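Local coordinates for mitotic checkpoint control protein kinase BUB1 (Drosophila melanogaster, PDB 6JKK) that is a kinetochore-associated mitotic checkpoint kinase, represented by its protein kinase domain, which probably binds ATP and transfers phosphate to protein substrates, at residues 172-177 with 243-248; 178-183 with 209-214. All coordinates share one frame; numbering follows the deposited sequence.

Interaction 1: residues 172-177 with 243-248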
loop_
_atom_site.group_PDB
_atom_site.type_symbol
_atom_site.label_atom_id
_atom_site.label_comp_id
_atom_site.label_asym_id
_atom_site.label_seq_id
_atom_site.Cartn_x
_atom_site.Cartn_y
_atom_site.Cartn_z
ATOM N N HIS A 172 -12.042 -1.040 0.517
ATOM C CA HIS A 172 -12.510 0.321 0.767
ATOM C C HIS A 172 -11.839 1.331 -0.158
ATOM O O HIS A 172 -12.452 2.331 -0.533
ATOM C CB HIS A 172 -12.297 0.719 2.230
ATOM C CG HIS A 172 -13.317 0.146 3.165
ATOM N ND1 HIS A 172 -13.221 -1.128 3.686
ATOM C CD2 HIS A 172 -14.458 0.671 3.670
ATOM C CE1 HIS A 172 -14.259 -1.362 4.469
ATOM N NE2 HIS A 172 -15.022 -0.284 4.480
ATOM N N LEU A 173 -10.585 1.077 -0.526
ATOM C CA LEU A 173 -9.894 1.974 -1.459
ATOM C C LEU A 173 -10.537 1.932 -2.847
ATOM O O LEU A 173 -10.745 2.968 -3.482
ATOM C CB LEU A 173 -8.404 1.619 -1.558
ATOM C CG LEU A 173 -7.555 2.571 -2.408
ATOM C CD1 LEU A 173 -7.287 3.867 -1.657
ATOM C CD2 LEU A 173 -6.245 1.927 -2.822
ATOM N N HIS A 174 -10.846 0.729 -3.324
ATOM C CA HIS A 174 -11.454 0.585 -4.638
ATOM C C HIS A 174 -12.876 1.161 -4.648
ATOM O O HIS A 174 -13.328 1.701 -5.652
ATOM C CB HIS A 174 -11.416 -0.885 -5.080
ATOM C CG HIS A 174 -10.033 -1.379 -5.383
ATOM N ND1 HIS A 174 -9.769 -2.678 -5.765
ATOM C CD2 HIS A 174 -8.837 -0.742 -5.363
ATOM C CE1 HIS A 174 -8.470 -2.817 -5.970
ATOM N NE2 HIS A 174 -7.881 -1.657 -5.732
ATOM N N ALA A 175 -13.566 1.085 -3.515
ATOM C CA ALA A 175 -14.913 1.647 -3.411
ATOM C C ALA A 175 -14.907 3.164 -3.586
ATOM O O ALA A 175 -15.931 3.774 -3.929
ATOM C CB ALA A 175 -15.537 1.273 -2.079
ATOM N N MET A 176 -13.753 3.768 -3.326
ATOM C CA MET A 176 -13.556 5.201 -3.511
ATOM C C MET A 176 -13.043 5.522 -4.918
ATOM O O MET A 176 -12.798 6.685 -5.244
ATOM C CB MET A 176 -12.580 5.742 -2.456
ATOM C CG MET A 176 -13.153 5.781 -1.035
ATOM S SD MET A 176 -12.048 6.521 0.194
ATOM C CE MET A 176 -10.931 5.154 0.545
ATOM N N GLY A 177 -12.878 4.495 -5.752
ATOM C CA GLY A 177 -12.464 4.699 -7.135
ATOM C C GLY A 177 -10.982 4.981 -7.305
ATOM O O GLY A 177 -10.561 5.622 -8.276
ATOM N N TRP A 243 -6.891 -3.780 -18.116
ATOM C CA TRP A 243 -6.968 -3.944 -16.667
ATOM C C TRP A 243 -7.329 -2.627 -16.001
ATOM O O TRP A 243 -7.066 -1.556 -16.542
ATOM C CB TRP A 243 -5.628 -4.422 -16.107
ATOM C CG TRP A 243 -4.483 -3.560 -16.520
ATOM C CD1 TRP A 243 -3.671 -3.742 -17.602
ATOM C CD2 TRP A 243 -4.016 -2.377 -15.863
ATOM N NE1 TRP A 243 -2.727 -2.746 -17.658
ATOM C CE2 TRP A 243 -2.919 -1.894 -16.599
ATOM C CE3 TRP A 243 -4.420 -1.677 -14.721
ATOM C CZ2 TRP A 243 -2.223 -0.742 -16.232
ATOM C CZ3 TRP A 243 -3.729 -0.538 -14.358
ATOM C CH2 TRP A 243 -2.643 -0.084 -15.106
ATOM N N THR A 244 -7.936 -2.720 -14.823
ATOM C CA THR A 244 -8.077 -1.583 -13.926
ATOM C C THR A 244 -7.684 -2.057 -12.534
ATOM O O THR A 244 -6.501 -2.138 -12.211
ATOM C CB THR A 244 -9.517 -1.018 -13.907
ATOM O OG1 THR A 244 -10.450 -2.078 -13.654
ATOM C CG2 THR A 244 -9.853 -0.348 -15.234
ATOM N N TYR A 245 -8.679 -2.406 -11.724
ATOM C CA TYR A 245 -8.437 -2.797 -10.331
ATOM C C TYR A 245 -7.649 -4.105 -10.179
ATOM O O TYR A 245 -7.073 -4.360 -9.118
ATOM C CB TYR A 245 -9.764 -2.868 -9.559
ATOM C CG TYR A 245 -10.531 -1.560 -9.572
ATOM C CD1 TYR A 245 -10.262 -0.562 -8.640
ATOM C CD2 TYR A 245 -11.520 -1.323 -10.518
ATOM C CE1 TYR A 245 -10.958 0.635 -8.653
ATOM C CE2 TYR A 245 -12.218 -0.134 -10.538
ATOM C CZ TYR A 245 -11.936 0.841 -9.604
ATOM O OH TYR A 245 -12.636 2.027 -9.628
ATOM N N GLN A 246 -7.609 -4.923 -11.232
ATOM C CA GLN A 246 -6.863 -6.187 -11.195
ATOM C C GLN A 246 -5.401 -5.984 -10.802
ATOM O O GLN A 246 -4.776 -6.876 -10.211
ATOM C CB GLN A 246 -6.920 -6.906 -12.549
ATOM C CG GLN A 246 -8.326 -7.225 -13.067
ATOM C CD GLN A 246 -8.891 -6.123 -13.945
ATOM O OE1 GLN A 246 -8.780 -4.942 -13.623
ATOM N NE2 GLN A 246 -9.493 -6.506 -15.068
ATOM N N LEU A 247 -4.856 -4.814 -11.137
ATOM C CA LEU A 247 -3.450 -4.507 -10.850
ATOM C C LEU A 247 -3.168 -4.539 -9.349
ATOM O O LEU A 247 -2.129 -5.044 -8.910
ATOM C CB LEU A 247 -3.061 -3.141 -11.438
ATOM C CG LEU A 247 -1.589 -2.735 -11.313
ATOM C CD1 LEU A 247 -0.701 -3.740 -12.041
ATOM C CD2 LEU A 247 -1.339 -1.332 -11.838
ATOM N N ASP A 248 -4.096 -3.990 -8.571
ATOM C CA ASP A 248 -3.978 -3.996 -7.117
ATOM C C ASP A 248 -4.186 -5.395 -6.551
ATOM O O ASP A 248 -3.506 -5.797 -5.609
ATOM C CB ASP A 248 -5.003 -3.043 -6.505
ATOM C CG ASP A 248 -4.508 -1.625 -6.442
ATOM O OD1 ASP A 248 -3.365 -1.376 -6.886
ATOM O OD2 ASP A 248 -5.263 -0.762 -5.947
#
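His-174 and Asp-248 meet in a His-carboxylate hydrogen bond that joins two helices of the kinase C-lobe: helix 156-175, equivalent to αE of the protein kinase fold, and helix 246-261, equivalent to αF. The polar part of the contact is this one bond. NE2 of His-174 donates to OD2 of Asp-248 over 2.8 Å, with an angle of 167° at the hydrogen. The acceptor lies essentially in the imidazole plane, and OD2 receives the N-H on its anti lone pair, directed away from OD1. Ring and carboxylate are nearly coplanar. Beyond the pair, the backbone N-H of His-180 also reaches OD2, while that of Ala-181 binds OD1, so the buried carboxylate is gripped by three donors; the two backbone bonds to the catalytic loop are those familiar from the αF aspartate of kinases, and His-174 adds a side-chain donor.

The aromatic part is an oblique pairing of His-174 with Tyr-245, whose planes meet at 53° with centroids 4.8 Å apart. CD1 of Tyr-245 sits over one imidazole face, shifted toward the rim, and comes within 3.4 Å of His-174 CG. CB of Tyr-245 adds an off-centre CH-pi contact, 4.1 Å from the centroid of the His-174 ring. With His-174 CG placed anti to its carbonyl carbon (chi1 -69°), the imidazole can present an edge to the aspartate and a face to the tyrosine.

The last component is van der Waals contact at the helix end. Gly-177 takes a positive phi there in a Schellman motif, and its CA lies 3.7 Å from Tyr-245 OH.

Interaction 2: residues 178-183 with 209-214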
loop_
_atom_site.group_PDB
_atom_site.type_symbol
_atom_site.label_atom_id
_atom_site.label_comp_id
_atom_site.label_asym_id
_atom_site.label_seq_id
_atom_site.Cartn_x
_atom_site.Cartn_y
_atom_site.Cartn_z
ATOM N N ILE A 178 -10.180 4.493 -6.364
ATOM C CA ILE A 178 -8.734 4.689 -6.425
ATOM C C ILE A 178 -7.998 3.354 -6.575
ATOM O O ILE A 178 -8.286 2.396 -5.852
ATOM C CB ILE A 178 -8.220 5.429 -5.165
ATOM C CG1 ILE A 178 -8.945 6.772 -5.001
ATOM C CG2 ILE A 178 -6.692 5.625 -5.224
ATOM C CD1 ILE A 178 -8.349 7.891 -5.842
ATOM N N ILE A 179 -7.070 3.294 -7.532
ATOM C CA ILE A 179 -6.179 2.145 -7.673
ATOM C C ILE A 179 -4.814 2.567 -7.141
ATOM O O ILE A 179 -4.247 3.549 -7.610
ATOM C CB ILE A 179 -6.071 1.694 -9.145
ATOM C CG1 ILE A 179 -7.457 1.323 -9.680
ATOM C CG2 ILE A 179 -5.128 0.496 -9.278
ATOM C CD1 ILE A 179 -7.547 1.231 -11.197
ATOM N N HIS A 180 -4.303 1.851 -6.140
ATOM C CA HIS A 180 -3.017 2.216 -5.548
ATOM C C HIS A 180 -1.905 2.100 -6.590
ATOM O O HIS A 180 -1.042 2.980 -6.700
ATOM C CB HIS A 180 -2.709 1.344 -4.326
ATOM C CG HIS A 180 -1.396 1.663 -3.682
ATOM N ND1 HIS A 180 -0.194 1.219 -4.190
ATOM C CD2 HIS A 180 -1.095 2.401 -2.589
ATOM C CE1 HIS A 180 0.793 1.668 -3.434
ATOM N NE2 HIS A 180 0.273 2.383 -2.452
ATOM N N ALA A 181 -1.939 0.992 -7.332
ATOM C CA ALA A 181 -1.087 0.749 -8.500
ATOM C C ALA A 181 0.372 0.363 -8.210
ATOM O O ALA A 181 1.133 0.095 -9.137
ATOM C CB ALA A 181 -1.174 1.917 -9.512
ATOM N N ASP A 182 0.759 0.313 -6.939
ATOM C CA ASP A 182 2.096 -0.178 -6.587
ATOM C C ASP A 182 2.031 -0.945 -5.270
ATOM O O ASP A 182 2.859 -0.743 -4.379
ATOM C CB ASP A 182 3.092 0.988 -6.495
ATOM C CG ASP A 182 4.550 0.531 -6.513
ATOM O OD1 ASP A 182 4.844 -0.574 -7.021
ATOM O OD2 ASP A 182 5.406 1.296 -6.025
ATOM N N ILE A 183 1.037 -1.824 -5.137
ATOM C CA ILE A 183 0.888 -2.592 -3.905
ATOM C C ILE A 183 1.983 -3.645 -3.779
ATOM O O ILE A 183 2.135 -4.510 -4.643
ATOM C CB ILE A 183 -0.495 -3.250 -3.782
ATOM C CG1 ILE A 183 -1.574 -2.163 -3.684
ATOM C CG2 ILE A 183 -0.540 -4.154 -2.555
ATOM C CD1 ILE A 183 -2.937 -2.685 -3.281
ATOM N N GLY A 209 2.126 7.562 -4.794
ATOM C CA GLY A 209 2.835 8.360 -5.783
ATOM C C GLY A 209 2.473 8.105 -7.238
ATOM O O GLY A 209 2.633 8.988 -8.082
ATOM N N VAL A 210 2.000 6.898 -7.540
ATOM C CA VAL A 210 1.584 6.573 -8.903
ATOM C C VAL A 210 0.156 6.030 -8.948
ATOM O O VAL A 210 -0.202 5.275 -9.853
ATOM C CB VAL A 210 2.551 5.572 -9.585
ATOM C CG1 VAL A 210 3.919 6.191 -9.751
ATOM C CG2 VAL A 210 2.656 4.262 -8.793
ATOM N N SER A 211 -0.661 6.417 -7.973
ATOM C CA SER A 211 -2.022 5.895 -7.889
ATOM C C SER A 211 -2.885 6.418 -9.032
ATOM O O SER A 211 -2.525 7.395 -9.698
ATOM C CB SER A 211 -2.651 6.218 -6.528
ATOM O OG SER A 211 -1.969 5.531 -5.493
ATOM N N ILE A 212 -4.016 5.756 -9.265
ATOM C CA ILE A 212 -4.913 6.117 -10.360
ATOM C C ILE A 212 -6.286 6.504 -9.820
ATOM O O ILE A 212 -6.869 5.757 -9.037
ATOM C CB ILE A 212 -5.079 4.933 -11.329
ATOM C CG1 ILE A 212 -3.724 4.518 -11.908
ATOM C CG2 ILE A 212 -6.076 5.262 -12.441
ATOM C CD1 ILE A 212 -3.772 3.198 -12.656
ATOM N N ASP A 213 -6.798 7.667 -10.224
ATOM C CA ASP A 213 -8.140 8.075 -9.824
ATOM C C ASP A 213 -9.129 7.798 -10.949
ATOM O O ASP A 213 -9.159 8.514 -11.951
ATOM C CB ASP A 213 -8.175 9.555 -9.422
ATOM C CG ASP A 213 -9.538 9.992 -8.907
ATOM O OD1 ASP A 213 -10.446 9.138 -8.781
ATOM O OD2 ASP A 213 -9.702 11.198 -8.628
ATOM N N MET A 214 -9.942 6.759 -10.769
ATOM C CA MET A 214 -10.907 6.355 -11.789
ATOM C C MET A 214 -12.034 7.371 -11.978
ATOM O O MET A 214 -12.705 7.367 -13.013
ATOM C CB MET A 214 -11.487 4.974 -11.459
ATOM C CG MET A 214 -10.458 3.861 -11.453
ATOM S SD MET A 214 -9.676 3.639 -13.061
ATOM C CE MET A 214 -11.024 2.910 -13.985
HETATM O O HOH W 1 1.360 4.488 -5.711
#
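Ile-179 and Ile-212 pair through both backbone bonds of an antiparallel hydrogen-bonded pair, forming the short ribbon that matches β6 and β9 of the kinase fold; the touching parts run 151° apart. Ile-179 N donates to Ile-212 O at 2.9 Å, and Ile-212 N returns the bond to Ile-179 O at 2.8 Å. The ribbon joins the HRD-type catalytic loop, here His-180, Ala-181 and Asp-182, to the start of the activation segment, where Gly-209 ends the DFG motif.

Ser-211 can be followed outward. Its CB rests 3.3 Å from Ile-179 O, just beside the ribbon's bond. With OG anti to the carbonyl carbon (chi1 -66°), the hydroxyl turns over one face of the His-180 ring and donates to His-180 O at 3.0 Å. It approaches that oxygen well off the line of the carbonyl, the C=O...OG angle being 111°. Phe-208 O is a weak alternative acceptor for the same hydroxyl proton. Water 1 completes a bridge, accepting from Val-210 N at 3.1 Å and probably donating to His-180 O. With an alanine here the CB contact would remain, but His-180 O would probably lose its hydroxyl donor and depend more on the water.

On the face carrying Ile-179 and Ile-212 the contact is apolar: their CB atoms are 4.0 Å apart, and Ile-179 CD1 reaches Met-214 SD at 3.7 Å. His-180 itself is held by Ile-206 O at NE2 and by Asp-182 N at ND1. Backbone bonds therefore fix the register of the strands, while hydroxyl and water tie the loop geometry of the HRD-type motif to that following DFG.

Both interactions are largely buried in the C-lobe, with centres about 8 Å apart, and helix 156-175 leads directly into strand 178-179, so the two share a continuous piece of chain. Interaction 1 joins helix ends through side chains, with one histidine-carboxylate bond and aromatic contact; interaction 2 joins extended segments through paired backbone bonds and apolar side chains, supplemented by a hydroxyl and a water. Interaction 2 lies nearer the predicted ATP site, with the side chain of Asp-182 about 8 Å from that of Lys-85, and reaches an exposed margin at Val-210. Asp-248 belongs to both neighbourhoods, and packing of Tyr-245 OH on Met-214 CG, 3.4 Å apart, gives a second junction, this one apolar on the methionine side.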